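Local coordinates for long form salivary protein D7L1 (Anopheles stephensi, PDB 3NHI) that binds and sequesters cysteinyl leukotrienes and thromboxane A2 analogues, blunting the vertebrate host's response while the female mosquito feeds on blood, at residues K97-A102 with N114-V119; D72-Q77 with T93-A98; N37-E42 with N125-L130. All blocks are in the same frame, centred on the assembly; numbering follows the deposited sequence.

Interaction 1: residues K97-A102 with N114-V119; sequences KALAAA and NAYLPV. With EAH ((5S,7E,9E,11Z,14Z)-5-hydroxyicosa-7,9,11,14-tetraenoic acid), chain B.
V119 sets its forked side chain against A98 and L99, and with 60 Å² buried it contributes more to this contact than any other residue; L99 follows with 42 Å² and A102 with 39 Å². Both methyls of V119 reach A98: CG1 comes to 4.1 Å from A98 CB, and CG2 lies 3.9 Å from the backbone oxygen A98 O. This double reach follows from the first torsion of V119, which puts CG1 anti to the backbone N (chi1 -178°) and leaves CG2 beside it. V119 CG1 also meets the branch point of L99, at 4.2 Å from CG.

L99 starts out pointing along the interface, yet its end turns in to the partner helix. Its CD2 lies in the plane of the Y116 ring, at the ring edge, 3.8 Å from Y116 CE1, so the leucine abuts the rim of the ring. At the far end A102 CB meets A115 CB at 4.3 Å, a methyl-to-methyl contact. The segment axes run nearly antiparallel, at 158°, and approach to 9.7 Å.

The hydroxyl of Y116 is hydrogen-bonded to that of Y95, and its ring carbon CE2 touches the bound fatty acid, 3.7 Å from EAH C17. F69 of strand 68-69 packs on L99, A102 and A115. The segments are held by van der Waals contact, mostly between hydrocarbon groups, with no hydrogen bond or salt bridge between them, and Y116 links this contact to the tail of the ligand.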
loop_
_atom_site.group_PDB
_atom_site.type_symbol
_atom_site.label_atom_id
_atom_site.label_comp_id
_atom_site.label_asym_id
_atom_site.label_seq_id
_atom_site.Cartn_x
_atom_site.Cartn_y
_atom_site.Cartn_z
ATOM N N LYS A 97 17.130 2.262 -20.950
ATOM C CA LYS A 97 17.097 2.606 -22.362
ATOM C C LYS A 97 15.867 2.044 -23.071
ATOM O O LYS A 97 15.236 2.746 -23.849
ATOM C CB LYS A 97 18.403 2.205 -23.051
ATOM C CG LYS A 97 19.537 3.175 -22.680
ATOM C CD LYS A 97 20.939 2.626 -22.952
ATOM C CE LYS A 97 21.246 2.535 -24.431
ATOM N NZ LYS A 97 22.688 2.162 -24.586
ATOM N N ALA A 98 15.497 0.799 -22.761
ATOM C CA ALA A 98 14.276 0.216 -23.314
ATOM C C ALA A 98 13.037 1.023 -22.922
ATOM O O ALA A 98 12.128 1.226 -23.739
ATOM C CB ALA A 98 14.135 -1.246 -22.892
ATOM N N LEU A 99 13.004 1.509 -21.681
ATOM C CA LEU A 99 11.907 2.386 -21.247
ATOM C C LEU A 99 11.891 3.735 -21.964
ATOM O O LEU A 99 10.818 4.285 -22.263
ATOM C CB LEU A 99 11.951 2.604 -19.738
ATOM C CG LEU A 99 11.341 1.444 -18.956
ATOM C CD1 LEU A 99 11.735 1.544 -17.513
ATOM C CD2 LEU A 99 9.810 1.457 -19.089
ATOM N N ALA A 100 13.076 4.274 -22.231
ATOM C CA ALA A 100 13.183 5.525 -22.972
ATOM C C ALA A 100 12.647 5.402 -24.404
ATOM O O ALA A 100 12.210 6.396 -24.993
ATOM C CB ALA A 100 14.621 6.052 -22.969
ATOM N N ALA A 101 12.681 4.193 -24.962
ATOM C CA ALA A 101 12.157 3.962 -26.313
ATOM C C ALA A 101 10.643 3.797 -26.336
ATOM O O ALA A 101 10.024 3.917 -27.392
ATOM C CB ALA A 101 12.802 2.729 -26.922
ATOM N N ALA A 102 10.058 3.508 -25.176
ATOM C CA ALA A 102 8.650 3.135 -25.103
ATOM C C ALA A 102 7.738 4.336 -25.334
ATOM O O ALA A 102 8.001 5.433 -24.829
ATOM C CB ALA A 102 8.351 2.477 -23.766
ATOM N N ASN A 114 0.793 -2.407 -24.178
ATOM C CA ASN A 114 1.462 -2.700 -25.441
ATOM C C ASN A 114 2.891 -2.165 -25.455
ATOM O O ASN A 114 3.797 -2.829 -25.954
ATOM C CB ASN A 114 0.670 -2.141 -26.633
ATOM C CG ASN A 114 -0.602 -2.927 -26.922
ATOM O OD1 ASN A 114 -0.746 -4.083 -26.520
ATOM N ND2 ASN A 114 -1.520 -2.304 -27.653
ATOM N N ALA A 115 3.089 -0.966 -24.914
ATOM C CA ALA A 115 4.422 -0.370 -24.872
ATOM C C ALA A 115 5.342 -1.106 -23.909
ATOM O O ALA A 115 6.517 -1.334 -24.220
ATOM C CB ALA A 115 4.335 1.107 -24.493
ATOM N N TYR A 116 4.817 -1.478 -22.744
ATOM C CA TYR A 116 5.652 -2.074 -21.717
ATOM C C TYR A 116 5.922 -3.563 -21.928
ATOM O O TYR A 116 6.950 -4.072 -21.483
ATOM C CB TYR A 116 5.112 -1.793 -20.302
ATOM C CG TYR A 116 6.111 -2.179 -19.234
ATOM C CD1 TYR A 116 7.261 -1.417 -19.029
ATOM C CD2 TYR A 116 5.931 -3.334 -18.467
ATOM C CE1 TYR A 116 8.204 -1.790 -18.073
ATOM C CE2 TYR A 116 6.858 -3.713 -17.507
ATOM C CZ TYR A 116 7.986 -2.940 -17.321
ATOM O OH TYR A 116 8.916 -3.331 -16.378
ATOM N N LEU A 117 5.023 -4.256 -22.632
ATOM C CA LEU A 117 5.125 -5.708 -22.762
ATOM C C LEU A 117 6.491 -6.251 -23.198
ATOM O O LEU A 117 7.021 -7.121 -22.521
ATOM C CB LEU A 117 3.996 -6.272 -23.641
ATOM C CG LEU A 117 3.885 -7.806 -23.682
ATOM C CD1 LEU A 117 3.618 -8.416 -22.304
ATOM C CD2 LEU A 117 2.828 -8.258 -24.680
ATOM N N PRO A 118 7.085 -5.728 -24.294
ATOM C CA PRO A 118 8.408 -6.268 -24.640
ATOM C C PRO A 118 9.503 -5.904 -23.637
ATOM O O PRO A 118 10.460 -6.660 -23.457
ATOM C CB PRO A 118 8.701 -5.648 -26.015
ATOM C CG PRO A 118 7.820 -4.448 -26.092
ATOM C CD PRO A 118 6.591 -4.778 -25.308
ATOM N N VAL A 119 9.363 -4.752 -22.989
ATOM C CA VAL A 119 10.307 -4.356 -21.941
ATOM C C VAL A 119 10.225 -5.344 -20.776
ATOM O O VAL A 119 11.249 -5.837 -20.285
ATOM C CB VAL A 119 10.042 -2.912 -21.450
ATOM C CG1 VAL A 119 11.080 -2.505 -20.398
ATOM C CG2 VAL A 119 10.056 -1.936 -22.628
HETATM O O1 EAH B . 7.227 -10.402 -0.090
HETATM C C1 EAH B . 6.680 -10.554 -1.212
HETATM O O2 EAH B . 5.611 -11.194 -1.362
HETATM C C2 EAH B . 7.341 -9.930 -2.426
HETATM C C3 EAH B . 6.760 -10.494 -3.724
HETATM C C4 EAH B . 5.625 -9.622 -4.257
HETATM C C5 EAH B . 5.045 -10.224 -5.519
HETATM O O3 EAH B . 5.922 -10.075 -6.513
HETATM C C6 EAH B . 3.733 -9.532 -5.878
HETATM C C7 EAH B . 3.205 -10.004 -7.223
HETATM C C8 EAH B . 3.364 -8.912 -8.261
HETATM C C9 EAH B . 3.066 -9.446 -9.584
HETATM C C10 EAH B . 3.366 -8.559 -10.532
HETATM C C11 EAH B . 3.055 -9.145 -11.833
HETATM C C12 EAH B . 3.318 -8.544 -12.997
HETATM C C13 EAH B . 3.952 -7.177 -13.108
HETATM C C14 EAH B . 2.842 -6.157 -13.242
HETATM C C15 EAH B . 2.868 -5.121 -14.083
HETATM C C16 EAH B . 4.024 -4.824 -15.007
HETATM C C17 EAH B . 4.871 -3.719 -14.392
HETATM C C18 EAH B . 6.035 -4.307 -13.607
HETATM C C19 EAH B . 7.103 -3.252 -13.373
HETATM C C20 EAH B . 8.217 -3.801 -12.511
#

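Interaction 2: residues D72-Q77 with T93-A98; sequences DRIPVQ and TEYQKA
Q96 stretches along segment 72-77 and meets P75 and D72 in turn. Its chain is extended, with CG anti to the backbone N, which carries the terminal amide past the proline ring. The P75 ring and the glutamine cross at about a right angle: P75 CG lies 3.6 Å from both CD and OE1 of Q96. Beyond the ring, Q96 NE2 donates to D72 OD1 at 2.9 Å, with a bent N-H...O angle of 144°. The acceptor lies almost exactly in the amide plane, whereas the donor comes from above the carboxylate, 45° out of its plane, and the two planes are turned 73° against each other. D72 OD1 has a second hydrogen bond close by in the chain, so Q96 is not its sole partner.

I74 and Y95 form the buried half of the contact, again crossed at about a right angle. I74 CG1 sits over one face of the Y95 ring, 3.9 Å above the plane and displaced toward the rim, while CG2 approaches Y95 CD2 to 3.7 Å. The partly exposed side thus mixes proline packing with one polar bond, while the buried side, I74 on Y95, is apolar.

The segments of helices 73-85 and 89-101 run nearly antiparallel, 9.1 Å between axes, as a hairpin. Helix 109-130 packs against the inner side, where V119, F123 and S127 touch Y95.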
loop_
_atom_site.group_PDB
_atom_site.type_symbol
_atom_site.label_atom_id
_atom_site.label_comp_id
_atom_site.label_asym_id
_atom_site.label_seq_id
_atom_site.Cartn_x
_atom_site.Cartn_y
_atom_site.Cartn_z
ATOM N N ASP A 72 14.648 7.591 -16.225
ATOM C CA ASP A 72 15.754 7.908 -15.332
ATOM C C ASP A 72 15.512 7.488 -13.887
ATOM O O ASP A 72 16.439 7.465 -13.077
ATOM C CB ASP A 72 16.127 9.393 -15.413
ATOM C CG ASP A 72 16.827 9.774 -16.721
ATOM O OD1 ASP A 72 17.032 8.928 -17.617
ATOM O OD2 ASP A 72 17.167 10.960 -16.844
ATOM N N ARG A 73 14.269 7.129 -13.571
ATOM C CA ARG A 73 13.954 6.634 -12.232
ATOM C C ARG A 73 14.474 5.227 -12.006
ATOM O O ARG A 73 14.717 4.841 -10.865
ATOM C CB ARG A 73 12.454 6.697 -11.949
ATOM C CG ARG A 73 11.939 8.130 -11.855
ATOM C CD ARG A 73 10.445 8.171 -11.607
ATOM N NE ARG A 73 9.950 9.550 -11.543
ATOM C CZ ARG A 73 8.669 9.878 -11.419
ATOM N NH1 ARG A 73 7.731 8.947 -11.384
ATOM N NH2 ARG A 73 8.309 11.149 -11.342
ATOM N N ILE A 74 14.684 4.477 -13.084
ATOM C CA ILE A 74 15.140 3.091 -12.958
ATOM C C ILE A 74 16.539 3.012 -12.326
ATOM O O ILE A 74 16.746 2.258 -11.370
ATOM C CB ILE A 74 14.991 2.305 -14.306
ATOM C CG1 ILE A 74 13.568 1.755 -14.432
ATOM C CG2 ILE A 74 15.999 1.153 -14.412
ATOM C CD1 ILE A 74 12.473 2.808 -14.352
ATOM N N PRO A 75 17.498 3.815 -12.816
ATOM C CA PRO A 75 18.791 3.802 -12.127
ATOM C C PRO A 75 18.724 4.309 -10.679
ATOM O O PRO A 75 19.505 3.855 -9.849
ATOM C CB PRO A 75 19.661 4.719 -13.001
ATOM C CG PRO A 75 19.070 4.560 -14.367
ATOM C CD PRO A 75 17.581 4.521 -14.113
ATOM N N VAL A 76 17.801 5.221 -10.369
ATOM C CA VAL A 76 17.645 5.697 -8.992
ATOM C C VAL A 76 17.155 4.551 -8.095
ATOM O O VAL A 76 17.681 4.335 -6.998
ATOM C CB VAL A 76 16.700 6.918 -8.913
ATOM C CG1 VAL A 76 16.430 7.317 -7.470
ATOM C CG2 VAL A 76 17.274 8.105 -9.695
ATOM N N GLN A 77 16.149 3.817 -8.573
ATOM C CA GLN A 77 15.635 2.660 -7.854
ATOM C C GLN A 77 16.745 1.641 -7.625
ATOM O O GLN A 77 16.898 1.114 -6.523
ATOM C CB GLN A 77 14.484 2.019 -8.634
ATOM C CG GLN A 77 13.847 0.819 -7.930
ATOM C CD GLN A 77 13.075 1.183 -6.662
ATOM O OE1 GLN A 77 12.650 2.319 -6.470
ATOM N NE2 GLN A 77 12.882 0.201 -5.796
ATOM N N THR A 93 21.089 -0.103 -17.061
ATOM C CA THR A 93 21.169 0.853 -18.164
ATOM C C THR A 93 20.338 0.394 -19.371
ATOM O O THR A 93 19.638 1.198 -19.994
ATOM C CB THR A 93 22.641 1.060 -18.546
ATOM O OG1 THR A 93 23.252 1.859 -17.528
ATOM C CG2 THR A 93 22.799 1.747 -19.908
ATOM N N GLU A 94 20.416 -0.898 -19.690
ATOM C CA GLU A 94 19.653 -1.444 -20.806
ATOM C C GLU A 94 18.146 -1.338 -20.546
ATOM O O GLU A 94 17.381 -1.015 -21.455
ATOM C CB GLU A 94 20.078 -2.893 -21.114
ATOM C CG GLU A 94 21.496 -3.017 -21.722
ATOM C CD GLU A 94 22.131 -4.404 -21.574
ATOM O OE1 GLU A 94 21.619 -5.273 -20.827
ATOM O OE2 GLU A 94 23.191 -4.616 -22.200
ATOM N N TYR A 95 17.729 -1.576 -19.301
ATOM C CA TYR A 95 16.320 -1.446 -18.907
ATOM C C TYR A 95 15.852 0.008 -19.033
ATOM O O TYR A 95 14.815 0.284 -19.632
ATOM C CB TYR A 95 16.177 -1.970 -17.477
ATOM C CG TYR A 95 14.793 -2.053 -16.871
ATOM C CD1 TYR A 95 13.630 -2.132 -17.643
ATOM C CD2 TYR A 95 14.661 -2.092 -15.480
ATOM C CE1 TYR A 95 12.376 -2.236 -17.024
ATOM C CE2 TYR A 95 13.425 -2.186 -14.872
ATOM C CZ TYR A 95 12.292 -2.248 -15.641
ATOM O OH TYR A 95 11.079 -2.355 -14.998
ATOM N N GLN A 96 16.643 0.929 -18.487
ATOM C CA GLN A 96 16.406 2.358 -18.626
ATOM C C GLN A 96 16.227 2.746 -20.101
ATOM O O GLN A 96 15.289 3.460 -20.465
ATOM C CB GLN A 96 17.583 3.128 -18.010
ATOM C CG GLN A 96 17.558 4.638 -18.262
ATOM C CD GLN A 96 18.866 5.319 -17.906
ATOM O OE1 GLN A 96 19.919 4.680 -17.845
ATOM N NE2 GLN A 96 18.807 6.629 -17.676
ATOM N N LYS A 97 17.130 2.262 -20.950
ATOM C CA LYS A 97 17.097 2.606 -22.362
ATOM C C LYS A 97 15.867 2.044 -23.071
ATOM O O LYS A 97 15.236 2.746 -23.849
ATOM C CB LYS A 97 18.403 2.205 -23.051
ATOM C CG LYS A 97 19.537 3.175 -22.680
ATOM C CD LYS A 97 20.939 2.626 -22.952
ATOM C CE LYS A 97 21.246 2.535 -24.431
ATOM N NZ LYS A 97 22.688 2.162 -24.586
ATOM N N ALA A 98 15.497 0.799 -22.761
ATOM C CA ALA A 98 14.276 0.216 -23.314
ATOM C C ALA A 98 13.037 1.023 -22.922
ATOM O O ALA A 98 12.128 1.226 -23.739
ATOM C CB ALA A 98 14.135 -1.246 -22.892
#

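Interaction 3: residues N37-E42 with N125-L130; sequences NAWRLE and NLSRQL. With EAH ((5S,7E,9E,11Z,14Z)-5-hydroxyicosa-7,9,11,14-tetraenoic acid), chain B.
The indole of W39 is sandwiched: the polyene of the bound fatty acid lies on one face, with EAH C10 3.4 Å above the ring plane, and R128 lies on the other. In the plane, at the ring edge, are N37 O and EAH C5. The arginine side chain runs across the whole indole. Its CG stands 3.4 Å from the centroid of the six-membered ring, a CH-pi contact, and the guanidinium stacks flat on the five-membered ring, CZ 3.7 Å from that centroid and the planes 7° apart, a cation-pi geometry. The bend at chi3 (71°) lets the chain lay CG over the six-membered ring and the guanidinium over the five-membered one.

Further hydrogen bonds hold the two groups. R128 NE is hydrogen-bonded to G133 O, and a water accepts from R128 NH2 at 3.0 Å while donating to N37 O. The indole N-H is used by the ligand: W39 NE1 to EAH O3, 2.9 Å and 154°. S127 CB meets the tail at EAH C20, 3.7 Å away.

W39, with positive phi, is the C' residue of a Schellman motif closing helix 28-37. That turn presents the indole to the lipid-binding pocket of this odorant-binding-protein relative, where W39 and G133 are established leukotriene C4 contacts.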
loop_
_atom_site.group_PDB
_atom_site.type_symbol
_atom_site.label_atom_id
_atom_site.label_comp_id
_atom_site.label_asym_id
_atom_site.label_seq_id
_atom_site.Cartn_x
_atom_site.Cartn_y
_atom_site.Cartn_z
ATOM N N ASN A 37 0.925 -13.784 -10.381
ATOM C CA ASN A 37 1.859 -14.215 -9.338
ATOM C C ASN A 37 3.183 -14.674 -9.941
ATOM O O ASN A 37 4.243 -14.507 -9.332
ATOM C CB ASN A 37 1.274 -15.359 -8.499
ATOM C CG ASN A 37 0.294 -14.889 -7.432
ATOM O OD1 ASN A 37 0.064 -13.694 -7.248
ATOM N ND2 ASN A 37 -0.285 -15.845 -6.713
ATOM N N ALA A 38 3.111 -15.242 -11.144
ATOM C CA ALA A 38 4.291 -15.706 -11.862
ATOM C C ALA A 38 4.913 -14.591 -12.705
ATOM O O ALA A 38 5.825 -14.840 -13.494
ATOM C CB ALA A 38 3.932 -16.903 -12.738
ATOM N N TRP A 39 4.421 -13.363 -12.530
ATOM C CA TRP A 39 4.910 -12.194 -13.276
ATOM C C TRP A 39 4.763 -12.363 -14.796
ATOM O O TRP A 39 5.623 -11.959 -15.582
ATOM C CB TRP A 39 6.338 -11.807 -12.843
ATOM C CG TRP A 39 6.359 -11.064 -11.531
ATOM C CD1 TRP A 39 6.016 -11.554 -10.301
ATOM C CD2 TRP A 39 6.741 -9.701 -11.329
ATOM N NE1 TRP A 39 6.164 -10.577 -9.342
ATOM C CE2 TRP A 39 6.606 -9.426 -9.947
ATOM C CE3 TRP A 39 7.183 -8.680 -12.184
ATOM C CZ2 TRP A 39 6.903 -8.168 -9.398
ATOM C CZ3 TRP A 39 7.480 -7.425 -11.638
ATOM C CH2 TRP A 39 7.335 -7.183 -10.257
ATOM N N ARG A 40 3.654 -12.983 -15.181
ATOM C CA ARG A 40 3.291 -13.098 -16.582
ATOM C C ARG A 40 2.188 -12.093 -16.865
ATOM O O ARG A 40 1.153 -12.095 -16.197
ATOM C CB ARG A 40 2.834 -14.520 -16.899
ATOM C CG ARG A 40 3.967 -15.537 -16.824
ATOM C CD ARG A 40 3.460 -16.960 -16.957
ATOM N NE ARG A 40 2.974 -17.235 -18.307
ATOM C CZ ARG A 40 2.464 -18.397 -18.706
ATOM N NH1 ARG A 40 2.361 -19.417 -17.858
ATOM N NH2 ARG A 40 2.052 -18.536 -19.959
ATOM N N LEU A 41 2.425 -11.221 -17.840
ATOM C CA LEU A 41 1.431 -10.215 -18.221
ATOM C C LEU A 41 0.423 -10.809 -19.203
ATOM O O LEU A 41 0.339 -10.418 -20.371
ATOM C CB LEU A 41 2.099 -8.944 -18.755
ATOM C CG LEU A 41 2.814 -8.065 -17.725
ATOM C CD1 LEU A 41 3.456 -6.872 -18.420
ATOM C CD2 LEU A 41 1.839 -7.597 -16.656
ATOM N N GLU A 42 -0.331 -11.769 -18.684
ATOM C CA GLU A 42 -1.280 -12.565 -19.439
ATOM C C GLU A 42 -2.510 -12.793 -18.558
ATOM O O GLU A 42 -2.408 -12.718 -17.330
ATOM C CB GLU A 42 -0.664 -13.921 -19.805
ATOM C CG GLU A 42 0.586 -13.870 -20.659
ATOM C CD GLU A 42 1.330 -15.196 -20.670
ATOM O OE1 GLU A 42 0.685 -16.250 -20.845
ATOM O OE2 GLU A 42 2.566 -15.182 -20.514
ATOM N N ASN A 125 13.110 -10.385 -14.827
ATOM C CA ASN A 125 13.886 -10.773 -13.651
ATOM C C ASN A 125 14.584 -9.595 -12.990
ATOM O O ASN A 125 14.521 -9.439 -11.765
ATOM C CB ASN A 125 14.858 -11.894 -13.989
ATOM C CG ASN A 125 14.142 -13.174 -14.332
ATOM O OD1 ASN A 125 13.090 -13.480 -13.758
ATOM N ND2 ASN A 125 14.691 -13.922 -15.275
ATOM N N LEU A 126 15.206 -8.735 -13.797
ATOM C CA LEU A 126 15.821 -7.521 -13.271
ATOM C C LEU A 126 14.782 -6.640 -12.573
ATOM O O LEU A 126 15.038 -6.131 -11.472
ATOM C CB LEU A 126 16.529 -6.736 -14.376
ATOM C CG LEU A 126 17.057 -5.354 -13.972
ATOM C CD1 LEU A 126 18.171 -5.468 -12.951
ATOM C CD2 LEU A 126 17.530 -4.584 -15.196
ATOM N N SER A 127 13.612 -6.472 -13.186
ATOM C CA SER A 127 12.590 -5.622 -12.593
ATOM C C SER A 127 12.145 -6.144 -11.229
ATOM O O SER A 127 11.875 -5.362 -10.318
ATOM C CB SER A 127 11.398 -5.455 -13.542
ATOM O OG SER A 127 10.535 -6.590 -13.559
ATOM N N ARG A 128 12.092 -7.469 -11.086
ATOM C CA ARG A 128 11.731 -8.075 -9.815
ATOM C C ARG A 128 12.810 -7.887 -8.760
ATOM O O ARG A 128 12.502 -7.803 -7.564
ATOM C CB ARG A 128 11.409 -9.560 -9.983
ATOM C CG ARG A 128 10.202 -9.783 -10.864
ATOM C CD ARG A 128 9.886 -11.257 -11.031
ATOM N NE ARG A 128 9.357 -11.828 -9.793
ATOM C CZ ARG A 128 8.905 -13.069 -9.655
ATOM N NH1 ARG A 128 8.914 -13.911 -10.681
ATOM N NH2 ARG A 128 8.439 -13.466 -8.480
ATOM N N GLN A 129 14.073 -7.796 -9.178
ATOM C CA GLN A 129 15.148 -7.440 -8.252
ATOM C C GLN A 129 15.041 -5.974 -7.844
ATOM O O GLN A 129 15.055 -5.659 -6.651
ATOM C CB GLN A 129 16.522 -7.724 -8.860
ATOM C CG GLN A 129 16.827 -9.217 -9.010
ATOM C CD GLN A 129 16.768 -9.960 -7.680
ATOM O OE1 GLN A 129 17.454 -9.593 -6.731
ATOM N NE2 GLN A 129 15.952 -11.006 -7.612
ATOM N N LEU A 130 14.880 -5.081 -8.821
ATOM C CA LEU A 130 14.878 -3.645 -8.526
ATOM C C LEU A 130 13.692 -3.219 -7.680
ATOM O O LEU A 130 13.836 -2.393 -6.777
ATOM C CB LEU A 130 14.909 -2.802 -9.807
ATOM C CG LEU A 130 16.120 -3.021 -10.703
ATOM C CD1 LEU A 130 16.104 -1.987 -11.815
ATOM C CD2 LEU A 130 17.428 -2.963 -9.917
HETATM O O1 EAH B . 7.227 -10.402 -0.090
HETATM C C1 EAH B . 6.680 -10.554 -1.212
HETATM O O2 EAH B . 5.611 -11.194 -1.362
HETATM C C2 EAH B . 7.341 -9.930 -2.426
HETATM C C3 EAH B . 6.760 -10.494 -3.724
HETATM C C4 EAH B . 5.625 -9.622 -4.257
HETATM C C5 EAH B . 5.045 -10.224 -5.519
HETATM O O3 EAH B . 5.922 -10.075 -6.513
HETATM C C6 EAH B . 3.733 -9.532 -5.878
HETATM C C7 EAH B . 3.205 -10.004 -7.223
HETATM C C8 EAH B . 3.364 -8.912 -8.261
HETATM C C9 EAH B . 3.066 -9.446 -9.584
HETATM C C10 EAH B . 3.366 -8.559 -10.532
HETATM C C11 EAH B . 3.055 -9.145 -11.833
HETATM C C12 EAH B . 3.318 -8.544 -12.997
HETATM C C13 EAH B . 3.952 -7.177 -13.108
HETATM C C14 EAH B . 2.842 -6.157 -13.242
HETATM C C15 EAH B . 2.868 -5.121 -14.083
HETATM C C16 EAH B . 4.024 -4.824 -15.007
HETATM C C17 EAH B . 4.871 -3.719 -14.392
HETATM C C18 EAH B . 6.035 -4.307 -13.607
HETATM C C19 EAH B . 7.103 -3.252 -13.373
HETATM C C20 EAH B . 8.217 -3.801 -12.511
HETATM O O HOH W 1 6.526 -15.815 -8.642
#

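In the fold
From the N terminus, the turn after helix 28-37 is reached first; interaction 3 joins it to the end of helix 109-130, closing a loop of 82 intervening residues. Both other contacts nest inside that loop. Interaction 2 pairs helices 73-85 and 89-101 across 15 residues; interaction 1 follows along the chain, starting on the same stretch with K97 and A98 shared, and pairs helix 89-101 with helix 109-130 across 11. Helix 89-101 is thus shared by two near-antiparallel pairings. Interactions 1 and 2 touch through L99 CD1 and I74 CD1 (3.5 Å) and V119 CG1 and Y95 CE1 (3.6 Å), while Q77 NE2 lies 2.9 Å from L130 O, linking interaction 2 to interaction 3. Interactions 1 and 3 both touch the bound fatty acid.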